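Local coordinates for protein glycosyl hydrolase family 26 (Bacteroides ovatus, PDB 4ZXO) that probably hydrolyses the beta-1,4-mannosidic linkages of mannans such as galactomannan, acting as a family 26 beta-mannanase of a gut bacterium, at residues A[35-40]-A[77-82]; A[46-51]-A[55-60]; A[83-88]-A[147-152]; A[90-95]-A[153-158]; A[99-104]-A[299-304]. All coordinates share one frame; numbering follows the deposited sequence.

Contact 1. Residues A[35-40]-A[77-82]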
# COMPACT_ATOMS: atom_id res chain seq x y z
N THR A 35 6.15 -4.91 -11.59
CA THR A 35 6.74 -4.73 -12.91
C THR A 35 8.14 -4.16 -12.86
O THR A 35 8.74 -3.88 -13.92
CB THR A 35 5.85 -3.80 -13.75
OG1 THR A 35 5.44 -2.69 -12.92
CG2 THR A 35 4.61 -4.56 -14.22
N ALA A 36 8.70 -4.04 -11.66
CA ALA A 36 10.09 -3.59 -11.54
C ALA A 36 11.09 -4.76 -11.58
O ALA A 36 12.17 -4.63 -12.17
CB ALA A 36 10.26 -2.79 -10.25
N TYR A 37 10.75 -5.87 -10.91
CA TYR A 37 11.66 -7.04 -10.88
C TYR A 37 10.90 -8.23 -10.29
O TYR A 37 9.76 -8.09 -9.84
CB TYR A 37 12.94 -6.72 -10.05
CG TYR A 37 12.61 -6.26 -8.64
CD1 TYR A 37 12.16 -7.17 -7.68
CD2 TYR A 37 12.71 -4.91 -8.28
CE1 TYR A 37 11.84 -6.78 -6.39
CE2 TYR A 37 12.41 -4.49 -6.99
CZ TYR A 37 11.94 -5.42 -6.06
OH TYR A 37 11.55 -5.01 -4.79
N GLY A 38 11.53 -9.40 -10.28
CA GLY A 38 10.94 -10.58 -9.68
C GLY A 38 12.02 -11.62 -9.54
O GLY A 38 13.23 -11.31 -9.65
N ILE A 39 11.63 -12.87 -9.29
CA ILE A 39 12.65 -13.89 -9.06
C ILE A 39 13.41 -14.15 -10.38
O ILE A 39 12.83 -14.53 -11.39
CB ILE A 39 12.02 -15.16 -8.49
CG1 ILE A 39 11.35 -14.83 -7.15
CG2 ILE A 39 13.06 -16.24 -8.33
CD1 ILE A 39 12.26 -14.05 -6.17
N GLY A 40 14.73 -13.89 -10.37
CA GLY A 40 15.55 -14.10 -11.55
C GLY A 40 15.61 -12.99 -12.59
O GLY A 40 16.26 -13.18 -13.63
N ASP A 77 15.26 0.28 -2.58
CA ASP A 77 15.38 -1.06 -3.16
C ASP A 77 16.08 -1.00 -4.51
O ASP A 77 16.01 -1.93 -5.31
CB ASP A 77 13.99 -1.70 -3.24
CG ASP A 77 13.50 -2.12 -1.85
OD1 ASP A 77 14.30 -2.71 -1.12
OD2 ASP A 77 12.37 -1.84 -1.42
N LYS A 78 16.79 0.10 -4.74
CA LYS A 78 17.66 0.29 -5.91
C LYS A 78 16.87 0.36 -7.23
O LYS A 78 17.41 0.03 -8.31
CB LYS A 78 18.76 -0.79 -5.96
CG LYS A 78 19.57 -0.79 -4.69
CD LYS A 78 20.82 -1.69 -4.84
CE LYS A 78 21.62 -1.73 -3.52
NZ LYS A 78 22.87 -2.55 -3.63
N VAL A 79 15.62 0.84 -7.17
CA VAL A 79 14.85 1.07 -8.38
C VAL A 79 14.81 2.56 -8.66
O VAL A 79 14.53 3.36 -7.74
CB VAL A 79 13.40 0.57 -8.26
CG1 VAL A 79 12.67 0.77 -9.59
CG2 VAL A 79 13.39 -0.94 -7.91
N SER A 80 15.11 2.98 -9.90
CA SER A 80 15.22 4.42 -10.10
C SER A 80 13.83 5.06 -10.03
O SER A 80 12.84 4.45 -10.41
CB SER A 80 15.87 4.78 -11.45
OG SER A 80 15.00 4.40 -12.54
N PHE A 81 13.78 6.30 -9.59
CA PHE A 81 12.53 7.02 -9.58
C PHE A 81 12.02 7.23 -10.99
O PHE A 81 10.80 7.24 -11.22
CB PHE A 81 12.68 8.35 -8.83
CG PHE A 81 12.98 8.13 -7.37
CD1 PHE A 81 12.05 7.49 -6.57
CD2 PHE A 81 14.22 8.50 -6.83
CE1 PHE A 81 12.34 7.22 -5.24
CE2 PHE A 81 14.53 8.21 -5.51
CZ PHE A 81 13.57 7.57 -4.69
N ALA A 82 12.91 7.39 -11.97
CA ALA A 82 12.43 7.56 -13.34
C ALA A 82 11.77 6.25 -13.83
O ALA A 82 10.75 6.28 -14.57
CB ALA A 82 13.58 7.97 -14.25
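A36 and V79 mark the closest backbone approach of 35-40 and 77-82, their CA atoms 7.4 Å apart, and no hydrogen bond joins the two segments. The first runs through the short strand 37-38, which pairs with 41-42 as an antiparallel hairpin. The second is a loop that turns into helix 81-93, with S80 at the N-cap and its OG bonded to H83 N.

The meeting is therefore made by side chains, and one methyl does most of the work. CG2 of V79 sits at the edge of the Y37 ring, near its plane, 3.8 Å from Y37 CE2 and 4.0 Å from Y37 CD2. It also lies 4.3 Å from A36 CB. The other branch, CG1, stands anti to the valine's own backbone N (chi1 -177°) and turns to L84. In the (beta/alpha)8 barrel both segments belong to loops that follow strands, 27-32 for one and 60-64 for the other, on the rim where family 26 enzymes carry their active site.

The Y37 ring rises from the position between its backbone N and carbonyl carbon (chi1 56°), which takes its hydroxyl past D77, with OH 4.4 Å from D77 CB. That hydroxyl finds its main partner in R302 NH1, with a weak bond to D33 OD2. R305 ties the two sides together, making a cation-pi contact with the Y37 ring while its NH2 bonds to D77 O.

Contact 2. Residues A[46-51]-A[55-60]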
# COMPACT_ATOMS: atom_id res chain seq x y z
N GLY A 46 7.62 -4.77 -19.51
CA GLY A 46 6.32 -5.42 -19.39
C GLY A 46 6.28 -6.69 -18.54
O GLY A 46 5.18 -7.25 -18.37
N ARG A 47 7.43 -7.17 -18.02
CA ARG A 47 7.47 -8.45 -17.29
C ARG A 47 6.88 -8.28 -15.89
O ARG A 47 6.82 -7.16 -15.38
CB ARG A 47 8.93 -8.99 -17.21
CG ARG A 47 9.06 -10.40 -16.67
CD ARG A 47 10.43 -10.99 -17.02
NE ARG A 47 10.61 -12.29 -16.41
CZ ARG A 47 11.70 -13.02 -16.55
NH1 ARG A 47 12.74 -12.58 -17.24
NH2 ARG A 47 11.76 -14.19 -15.96
N SER A 48 6.36 -9.40 -15.33
CA SER A 48 5.62 -9.43 -14.07
C SER A 48 5.58 -10.86 -13.60
O SER A 48 5.14 -11.73 -14.39
CB SER A 48 4.20 -8.94 -14.28
OG SER A 48 3.33 -9.44 -13.26
N ASP A 49 6.03 -11.18 -12.37
CA ASP A 49 5.92 -12.59 -11.95
C ASP A 49 4.45 -13.00 -11.87
O ASP A 49 4.09 -14.17 -12.17
CB ASP A 49 6.59 -12.81 -10.61
CG ASP A 49 8.08 -12.97 -10.73
OD1 ASP A 49 8.61 -13.01 -11.87
OD2 ASP A 49 8.70 -13.13 -9.66
N VAL A 50 3.58 -12.08 -11.48
CA VAL A 50 2.14 -12.40 -11.46
C VAL A 50 1.58 -12.72 -12.85
O VAL A 50 0.95 -13.77 -13.05
CB VAL A 50 1.34 -11.25 -10.79
CG1 VAL A 50 -0.16 -11.43 -11.00
CG2 VAL A 50 1.68 -11.24 -9.30
N LYS A 51 1.86 -11.87 -13.82
CA LYS A 51 1.39 -12.13 -15.16
C LYS A 51 2.03 -13.39 -15.73
O LYS A 51 1.36 -14.17 -16.41
CB LYS A 51 1.67 -10.91 -16.06
CG LYS A 51 1.11 -11.03 -17.50
CD LYS A 51 1.31 -9.74 -18.24
CE LYS A 51 0.91 -9.82 -19.71
NZ LYS A 51 2.07 -10.32 -20.52
N GLY A 55 -1.26 -14.88 -16.30
CA GLY A 55 -1.58 -14.32 -17.59
C GLY A 55 -2.14 -12.91 -17.57
O GLY A 55 -2.38 -12.34 -18.63
N ALA A 56 -2.38 -12.35 -16.39
CA ALA A 56 -2.81 -10.94 -16.35
C ALA A 56 -1.99 -10.17 -15.34
O ALA A 56 -1.55 -10.71 -14.32
CB ALA A 56 -4.25 -10.82 -15.98
N TYR A 57 -1.87 -8.88 -15.59
CA TYR A 57 -1.28 -8.00 -14.58
C TYR A 57 -2.19 -7.87 -13.33
O TYR A 57 -3.42 -7.89 -13.43
CB TYR A 57 -1.03 -6.62 -15.15
CG TYR A 57 0.06 -6.54 -16.16
CD1 TYR A 57 1.40 -6.67 -15.79
CD2 TYR A 57 -0.24 -6.35 -17.51
CE1 TYR A 57 2.43 -6.56 -16.74
CE2 TYR A 57 0.77 -6.26 -18.46
CZ TYR A 57 2.09 -6.34 -18.07
OH TYR A 57 3.07 -6.27 -19.03
N PRO A 58 -1.59 -7.72 -12.13
CA PRO A 58 -2.40 -7.50 -10.93
C PRO A 58 -3.18 -6.16 -11.04
O PRO A 58 -2.72 -5.20 -11.67
CB PRO A 58 -1.37 -7.48 -9.81
CG PRO A 58 -0.12 -7.07 -10.46
CD PRO A 58 -0.15 -7.70 -11.83
N GLY A 59 -4.37 -6.13 -10.46
CA GLY A 59 -5.18 -4.93 -10.46
C GLY A 59 -4.52 -3.77 -9.72
O GLY A 59 -4.80 -2.60 -10.01
N VAL A 60 -3.67 -4.08 -8.74
CA VAL A 60 -2.92 -3.05 -8.00
C VAL A 60 -1.44 -3.34 -8.09
O VAL A 60 -1.01 -4.51 -7.96
CB VAL A 60 -3.29 -3.06 -6.51
CG1 VAL A 60 -2.49 -1.98 -5.76
CG2 VAL A 60 -4.81 -2.85 -6.28
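K51, in the short helix 49-54, packs on Y57 of the loop that follows; both ends of the helix are finished here before the chain enters strand 60-64 of the (beta/alpha)8 barrel. S48 is the N-cap, its OG accepting from K51 N at 2.9 Å in an almost straight bond (177°) while also bonding to D34 OD2. At the far end G55, at positive phi, gives its N to K51 O at 2.7 Å. A third hydrogen bond runs from Y57 OH to G46 O; at 2.4 Å it is so short that its exact length is doubtful.

The Y57 ring is packed on both faces. K51 CD rests 3.5 Å from the ring centroid, 12° off the normal, a CH-pi contact reached because K51 CG is anti to its backbone N (chi1 -175°). R94 lies by the opposite face in a cation-pi contact. A leucine in place of Y57 would probably leave G46 O without this donor and the K51 chain without the flat surface it lies on.

Apolar and weakly polar contacts complete the turn. K51 CA makes a CA-H...O contact with A56 O, and the methyl V50 CG1 packs 3.8 Å from P58 CD.

Contact 3. Residues A[83-88]-A[147-152]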
# COMPACT_ATOMS: atom_id res chain seq x y z
N HIS A 83 12.30 5.09 -13.40
CA HIS A 83 11.61 3.81 -13.73
C HIS A 83 10.29 3.67 -13.00
O HIS A 83 9.28 3.27 -13.62
CB HIS A 83 12.47 2.59 -13.37
CG HIS A 83 13.40 2.17 -14.46
ND1 HIS A 83 14.64 1.63 -14.21
CD2 HIS A 83 13.21 2.11 -15.82
CE1 HIS A 83 15.20 1.28 -15.36
NE2 HIS A 83 14.37 1.58 -16.36
N LEU A 84 10.25 4.03 -11.71
CA LEU A 84 8.96 3.97 -10.98
C LEU A 84 7.92 4.81 -11.72
O LEU A 84 6.75 4.39 -11.88
CB LEU A 84 9.09 4.52 -9.56
CG LEU A 84 9.94 3.64 -8.63
CD1 LEU A 84 9.93 4.21 -7.20
CD2 LEU A 84 9.41 2.21 -8.61
N ARG A 85 8.30 6.02 -12.16
CA ARG A 85 7.32 6.83 -12.88
C ARG A 85 6.82 6.15 -14.16
O ARG A 85 5.63 6.12 -14.43
CB ARG A 85 7.88 8.20 -13.21
CG ARG A 85 6.94 9.02 -14.03
CD ARG A 85 7.61 10.35 -14.34
NE ARG A 85 8.15 11.05 -13.18
CZ ARG A 85 9.44 11.18 -12.89
NH1 ARG A 85 10.36 10.66 -13.68
NH2 ARG A 85 9.81 11.85 -11.78
N GLU A 86 7.70 5.51 -14.89
CA GLU A 86 7.28 4.74 -16.07
C GLU A 86 6.32 3.62 -15.72
O GLU A 86 5.29 3.45 -16.38
CB GLU A 86 8.48 4.10 -16.74
CG GLU A 86 9.25 4.96 -17.62
CD GLU A 86 10.29 4.13 -18.40
OE1 GLU A 86 10.65 3.01 -17.96
OE2 GLU A 86 10.71 4.55 -19.49
N TYR A 87 6.63 2.87 -14.66
CA TYR A 87 5.80 1.72 -14.31
C TYR A 87 4.43 2.21 -13.88
O TYR A 87 3.41 1.54 -14.14
CB TYR A 87 6.40 0.85 -13.21
CG TYR A 87 7.80 0.40 -13.51
CD1 TYR A 87 8.23 0.20 -14.84
CD2 TYR A 87 8.72 0.18 -12.46
CE1 TYR A 87 9.55 -0.20 -15.10
CE2 TYR A 87 10.04 -0.22 -12.73
CZ TYR A 87 10.44 -0.43 -14.03
OH TYR A 87 11.72 -0.83 -14.30
N ILE A 88 4.42 3.33 -13.17
CA ILE A 88 3.15 3.91 -12.72
C ILE A 88 2.30 4.37 -13.91
O ILE A 88 1.08 4.07 -13.96
CB ILE A 88 3.43 5.05 -11.72
CG1 ILE A 88 3.93 4.43 -10.41
CG2 ILE A 88 2.16 5.91 -11.43
CD1 ILE A 88 4.63 5.43 -9.48
N LEU A 147 3.40 14.74 -8.15
CA LEU A 147 2.93 15.66 -9.19
C LEU A 147 3.50 15.32 -10.58
O LEU A 147 3.02 15.82 -11.61
CB LEU A 147 3.31 17.09 -8.81
CG LEU A 147 2.48 17.58 -7.62
CD1 LEU A 147 3.08 18.84 -7.04
CD2 LEU A 147 1.07 17.82 -8.10
N SER A 148 4.56 14.53 -10.62
CA SER A 148 5.19 14.15 -11.88
C SER A 148 4.52 12.91 -12.48
O SER A 148 4.83 12.54 -13.63
CB SER A 148 6.69 13.88 -11.68
OG SER A 148 6.92 12.58 -11.12
N LEU A 149 3.62 12.29 -11.73
CA LEU A 149 2.90 11.13 -12.22
C LEU A 149 1.74 11.57 -13.12
O LEU A 149 0.62 11.81 -12.64
CB LEU A 149 2.41 10.27 -11.06
CG LEU A 149 3.53 9.87 -10.11
CD1 LEU A 149 2.92 9.08 -8.95
CD2 LEU A 149 4.55 9.05 -10.81
N LYS A 150 2.05 11.77 -14.40
CA LYS A 150 1.07 12.27 -15.39
C LYS A 150 1.01 11.37 -16.63
O LYS A 150 2.01 10.80 -17.02
CB LYS A 150 1.43 13.69 -15.85
CG LYS A 150 1.46 14.74 -14.78
CD LYS A 150 1.26 16.12 -15.47
CE LYS A 150 1.95 17.27 -14.75
NZ LYS A 150 3.44 17.12 -14.83
N THR A 151 -0.15 11.26 -17.24
CA THR A 151 -0.23 10.58 -18.52
C THR A 151 0.47 11.43 -19.59
O THR A 151 0.78 12.62 -19.37
CB THR A 151 -1.71 10.30 -18.92
OG1 THR A 151 -2.32 11.55 -19.25
CG2 THR A 151 -2.51 9.64 -17.77
N LYS A 152 0.70 10.84 -20.76
CA LYS A 152 1.29 11.62 -21.83
C LYS A 152 0.36 12.75 -22.27
O LYS A 152 0.82 13.70 -22.91
CB LYS A 152 1.64 10.73 -23.03
CG LYS A 152 0.48 10.02 -23.67
CD LYS A 152 0.99 9.12 -24.80
CE LYS A 152 0.05 7.94 -25.14
NZ LYS A 152 -1.32 8.36 -25.51
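The R85 guanidinium meets S148 edge-on: the serine OG lies in its plane, within a few degrees, and is gripped from the side by two nitrogens. R85 NE reaches S148 OG at 2.8 Å (156°), and R85 NH2 reaches the same oxygen at 3.1 Å (140°).

A bend at the third torsion of R85 (chi3 -52°) swings the group round, while the aliphatic part stays on L149, with R85 CG 4.0 Å from L149 CD2. The same methyl packs 3.9 Å from I88 CD1. L149, centre of an inverse gamma turn, thus slots its branch between the two helix residues.

In the TIM barrel this joins helix 81-93 to the loop that follows the next barrel helix, 132-147, and F145 of that helix packs on R85 and I88 as well.

S148 OG accepts twice from R85 and bonds also to F145 O, which can serve only as acceptor. The arginine's charge therefore faces a neutral hydroxyl and is probably eased by the carbonyl-rich end of helix 132-147.

Contact 4. Residues A[90-95]-A[153-158]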
# COMPACT_ATOMS: atom_id res chain seq x y z
N GLU A 90 2.43 3.26 -16.93
CA GLU A 90 1.97 2.08 -17.65
C GLU A 90 0.85 1.33 -16.95
O GLU A 90 -0.06 0.82 -17.61
CB GLU A 90 3.14 1.12 -17.90
CG GLU A 90 4.17 1.80 -18.77
CD GLU A 90 5.47 1.02 -18.93
OE1 GLU A 90 5.60 -0.13 -18.48
OE2 GLU A 90 6.40 1.60 -19.52
N GLN A 91 0.87 1.29 -15.61
CA GLN A 91 -0.20 0.63 -14.88
C GLN A 91 -1.47 1.43 -15.02
O GLN A 91 -2.55 0.85 -15.21
CB GLN A 91 0.21 0.44 -13.41
CG GLN A 91 -0.92 -0.11 -12.48
CD GLN A 91 -1.27 -1.58 -12.75
OE1 GLN A 91 -0.96 -2.15 -13.81
NE2 GLN A 91 -1.91 -2.20 -11.76
N TYR A 92 -1.38 2.76 -14.94
CA TYR A 92 -2.58 3.55 -15.13
C TYR A 92 -3.14 3.35 -16.55
O TYR A 92 -4.36 3.20 -16.75
CB TYR A 92 -2.27 5.03 -14.92
CG TYR A 92 -3.48 5.93 -15.07
CD1 TYR A 92 -4.36 6.09 -14.02
CD2 TYR A 92 -3.74 6.59 -16.26
CE1 TYR A 92 -5.46 6.91 -14.13
CE2 TYR A 92 -4.88 7.43 -16.41
CZ TYR A 92 -5.73 7.59 -15.33
OH TYR A 92 -6.84 8.40 -15.45
N ALA A 93 -2.24 3.32 -17.52
CA ALA A 93 -2.67 3.20 -18.93
C ALA A 93 -3.45 1.90 -19.16
O ALA A 93 -4.40 1.85 -19.96
CB ALA A 93 -1.46 3.31 -19.85
N ARG A 94 -3.09 0.83 -18.45
CA ARG A 94 -3.78 -0.45 -18.68
C ARG A 94 -5.02 -0.53 -17.79
O ARG A 94 -5.78 -1.49 -17.87
CB ARG A 94 -2.81 -1.63 -18.48
CG ARG A 94 -2.33 -1.89 -17.06
CD ARG A 94 -1.45 -3.16 -16.98
NE ARG A 94 -0.16 -3.01 -17.68
CZ ARG A 94 1.01 -2.66 -17.11
NH1 ARG A 94 1.09 -2.39 -15.79
NH2 ARG A 94 2.11 -2.58 -17.88
N GLY A 95 -5.25 0.49 -16.96
CA GLY A 95 -6.45 0.51 -16.13
C GLY A 95 -6.30 0.03 -14.70
O GLY A 95 -7.29 -0.01 -13.94
N GLU A 153 -0.94 12.65 -21.97
CA GLU A 153 -1.90 13.74 -22.24
C GLU A 153 -1.95 14.78 -21.11
O GLU A 153 -2.63 15.80 -21.24
CB GLU A 153 -3.31 13.17 -22.47
CG GLU A 153 -3.45 12.37 -23.74
CD GLU A 153 -2.90 10.93 -23.67
OE1 GLU A 153 -2.84 10.33 -22.55
OE2 GLU A 153 -2.52 10.39 -24.75
N GLY A 154 -1.20 14.55 -20.04
CA GLY A 154 -1.09 15.50 -18.95
C GLY A 154 -2.00 15.26 -17.76
O GLY A 154 -2.06 16.11 -16.87
N VAL A 155 -2.71 14.14 -17.72
CA VAL A 155 -3.67 13.88 -16.61
C VAL A 155 -2.92 13.33 -15.40
O VAL A 155 -2.11 12.41 -15.57
CB VAL A 155 -4.78 12.91 -17.07
CG1 VAL A 155 -5.79 12.63 -15.96
CG2 VAL A 155 -5.51 13.53 -18.27
N LEU A 156 -3.12 13.92 -14.22
CA LEU A 156 -2.46 13.40 -13.00
C LEU A 156 -2.98 11.99 -12.70
O LEU A 156 -4.18 11.70 -12.79
CB LEU A 156 -2.70 14.32 -11.78
CG LEU A 156 -1.86 15.63 -11.59
CD1 LEU A 156 -2.27 16.43 -10.33
CD2 LEU A 156 -0.38 15.39 -11.44
N ILE A 157 -2.07 11.11 -12.33
CA ILE A 157 -2.45 9.70 -12.06
C ILE A 157 -2.75 9.57 -10.59
O ILE A 157 -1.88 9.88 -9.74
CB ILE A 157 -1.34 8.78 -12.49
CG1 ILE A 157 -1.24 8.85 -14.04
CG2 ILE A 157 -1.58 7.34 -11.98
CD1 ILE A 157 0.06 8.27 -14.55
N PRO A 158 -3.98 9.10 -10.25
CA PRO A 158 -4.32 8.91 -8.83
C PRO A 158 -3.42 7.84 -8.22
O PRO A 158 -3.06 6.86 -8.87
CB PRO A 158 -5.79 8.44 -8.85
CG PRO A 158 -6.31 8.92 -10.16
CD PRO A 158 -5.11 8.76 -11.12
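Y92 holds CG anti to its backbone N (chi1 -179°), which carries the ring off the helix and onto I157, whose CG1 stands anti to its own carbonyl carbon and points up at the ring. The setting is a (beta/alpha)8 barrel: Y92 is in the last turn of helix 81-93, and I157 and P158 lie in the loop that leads into strand 159-162. The helix ends at G95 in a Schellman motif, with positive phi and G95 N bonded to Y92 O at 2.9 Å.

I157 supplies two branches. Its CG1 comes over one face of the ring in a CH-pi contact, 4.1 Å from the centroid of Y92 and 22° off the normal, displaced toward the rim. Its CG2 packs 3.7 Å from Y92 CD1. P158 crosses Y92 at about a right angle, with P158 CD 3.6 Å from Y92 CE1. With Y92 replaced by alanine, I157 CG1 and P158 CD would probably lose the ring they pack on, opening a gap between helix and loop.

No hydrogen bond crosses between the segments; the join is made by apolar packing and the CH-pi contact. E11 of helix 10-19 and the ring of Y343, its plane at about 45° to that of Y92, also pack against the tyrosine. At the outer end of the tyrosine, V155 contributes a looser touch, its CG1 lying 4.4 Å from Y92 OH.

Contact 5. Residues A[99-104]-A[299-304]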
# COMPACT_ATOMS: atom_id res chain seq x y z
N SER A 99 -0.43 2.02 -5.67
CA SER A 99 -0.24 2.47 -4.30
C SER A 99 1.24 2.70 -4.04
O SER A 99 2.10 2.07 -4.67
CB SER A 99 -0.79 1.43 -3.31
OG SER A 99 -0.65 1.93 -1.97
N LEU A 100 1.57 3.66 -3.18
CA LEU A 100 2.98 3.94 -2.85
C LEU A 100 3.16 3.94 -1.34
O LEU A 100 2.38 4.62 -0.63
CB LEU A 100 3.40 5.32 -3.38
CG LEU A 100 3.34 5.37 -4.91
CD1 LEU A 100 3.53 6.83 -5.35
CD2 LEU A 100 4.44 4.51 -5.55
N SER A 101 4.13 3.18 -0.86
CA SER A 101 4.53 3.27 0.53
C SER A 101 5.79 4.13 0.65
O SER A 101 6.34 4.56 -0.37
CB SER A 101 4.75 1.87 1.12
OG SER A 101 5.52 1.09 0.23
N TRP A 102 6.23 4.39 1.87
CA TRP A 102 7.35 5.32 2.07
C TRP A 102 8.18 4.86 3.24
O TRP A 102 7.95 5.31 4.40
CB TRP A 102 6.82 6.76 2.33
CG TRP A 102 7.89 7.83 2.26
CD1 TRP A 102 9.12 7.75 1.64
CD2 TRP A 102 7.80 9.14 2.81
NE1 TRP A 102 9.80 8.94 1.81
CE2 TRP A 102 9.01 9.80 2.53
CE3 TRP A 102 6.82 9.80 3.56
CZ2 TRP A 102 9.28 11.11 2.94
CZ3 TRP A 102 7.06 11.12 3.96
CH2 TRP A 102 8.30 11.78 3.63
N HIS A 103 9.16 3.99 2.97
CA HIS A 103 10.08 3.62 4.04
C HIS A 103 11.16 4.73 4.17
O HIS A 103 12.33 4.60 3.71
CB HIS A 103 10.72 2.25 3.75
CG HIS A 103 9.80 1.10 4.01
ND1 HIS A 103 8.81 0.71 3.12
CD2 HIS A 103 9.78 0.19 5.01
CE1 HIS A 103 8.21 -0.38 3.59
NE2 HIS A 103 8.78 -0.71 4.74
N VAL A 104 10.73 5.82 4.80
CA VAL A 104 11.53 7.04 4.88
C VAL A 104 12.66 6.89 5.90
O VAL A 104 12.52 6.23 6.95
CB VAL A 104 10.60 8.23 5.24
CG1 VAL A 104 9.75 7.94 6.52
CG2 VAL A 104 11.28 9.59 5.33
N LEU A 299 -3.00 -6.95 -1.21
CA LEU A 299 -1.71 -6.80 -1.86
C LEU A 299 -0.70 -7.68 -1.19
O LEU A 299 -0.57 -7.65 0.03
CB LEU A 299 -1.26 -5.32 -1.79
CG LEU A 299 0.06 -5.10 -2.55
CD1 LEU A 299 -0.01 -3.92 -3.51
CD2 LEU A 299 1.18 -4.96 -1.57
N VAL A 300 0.03 -8.46 -1.97
CA VAL A 300 1.11 -9.28 -1.40
C VAL A 300 2.46 -8.63 -1.72
O VAL A 300 2.63 -7.88 -2.72
CB VAL A 300 1.10 -10.74 -1.91
CG1 VAL A 300 -0.24 -11.42 -1.58
CG2 VAL A 300 1.47 -10.84 -3.38
N TRP A 301 3.45 -8.94 -0.88
CA TRP A 301 4.72 -8.20 -0.90
C TRP A 301 5.64 -8.67 -2.04
O TRP A 301 5.27 -9.53 -2.85
CB TRP A 301 5.41 -8.32 0.48
CG TRP A 301 6.43 -7.21 0.71
CD1 TRP A 301 7.81 -7.34 0.94
CD2 TRP A 301 6.18 -5.79 0.70
NE1 TRP A 301 8.39 -6.10 1.07
CE2 TRP A 301 7.43 -5.13 0.91
CE3 TRP A 301 5.02 -5.01 0.56
CZ2 TRP A 301 7.52 -3.73 1.02
CZ3 TRP A 301 5.12 -3.62 0.63
CH2 TRP A 301 6.37 -3.01 0.85
N ARG A 302 6.79 -8.01 -2.16
CA ARG A 302 7.64 -8.09 -3.37
C ARG A 302 8.31 -9.43 -3.58
O ARG A 302 8.41 -10.24 -2.67
CB ARG A 302 8.71 -6.98 -3.33
CG ARG A 302 9.77 -7.18 -2.26
CD ARG A 302 10.47 -5.88 -1.90
NE ARG A 302 11.64 -6.20 -1.04
CZ ARG A 302 12.87 -6.48 -1.50
NH1 ARG A 302 13.17 -6.42 -2.82
NH2 ARG A 302 13.81 -6.85 -0.61
N ASN A 303 8.70 -9.67 -4.82
CA ASN A 303 9.49 -10.87 -5.15
C ASN A 303 10.94 -10.45 -5.30
O ASN A 303 11.34 -9.96 -6.36
CB ASN A 303 8.95 -11.52 -6.44
CG ASN A 303 7.68 -12.32 -6.19
OD1 ASN A 303 7.02 -12.15 -5.15
ND2 ASN A 303 7.33 -13.20 -7.13
N ALA A 304 11.71 -10.56 -4.22
CA ALA A 304 13.03 -9.90 -4.15
C ALA A 304 14.08 -10.56 -5.03
O ALA A 304 14.60 -11.64 -4.71
CB ALA A 304 13.52 -9.87 -2.69
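S101 and W301 are the nearest backbone pair, yet their CA atoms stand 11.6 Å apart, because strands 97-101 and 295-300 are not neighbours in the barrel: 60-64 and 27-32 run between them. The gap is bridged by the indole of W301, whose six-membered ring leads into the barrel mouth. With CG roughly anti to the backbone N (chi1 -159°), the ring's far corner, CH2, is the atom that arrives.

CH2 meets two side chains. S101 OG is at the edge of the indole, near its plane, 4.2 Å from W301 CH2. H103, at the centre of an inverse gamma turn, brings its imidazole obliquely, with H103 CE1 also 4.2 Å from W301 CH2. Neither approach is a hydrogen bond.

The polar ends are spoken for elsewhere: S101 OG and H103 ND1 both bond to D64 OD1, a shared partner that fixes the turn of the imidazole and of the hydroxyl. Y237 also packs on W301.

Family 26 mannanases bind their substrate at this end of the barrel, and an aromatic such as W301 is consistent with a sugar-binding surface. Across the mouth the contact itself is van der Waals only, positioned by hydrogen bonds made to a third residue.

From the N terminus, contact 1 opens after strand 27-32 and closes at the start of helix 81-93; contact 2 falls wholly within that span, closing a tight turn about helix 49-54. The helix then opens contacts 3 and 4 in succession, and strand 97-101 opens contact 5. All three cross: contact 3 closes after helix 132-147, contact 4 just before strand 159-162, and contact 5 only at strand 295-300, after most barrel strands. Helix 81-93 is thus tied to loop 35-40 through the turn before it and to the loop between helix 132-147 and strand 159-162. I39 N and N303 ND2 both reach D49 OD2, joining contacts 1 and 5 to contact 2.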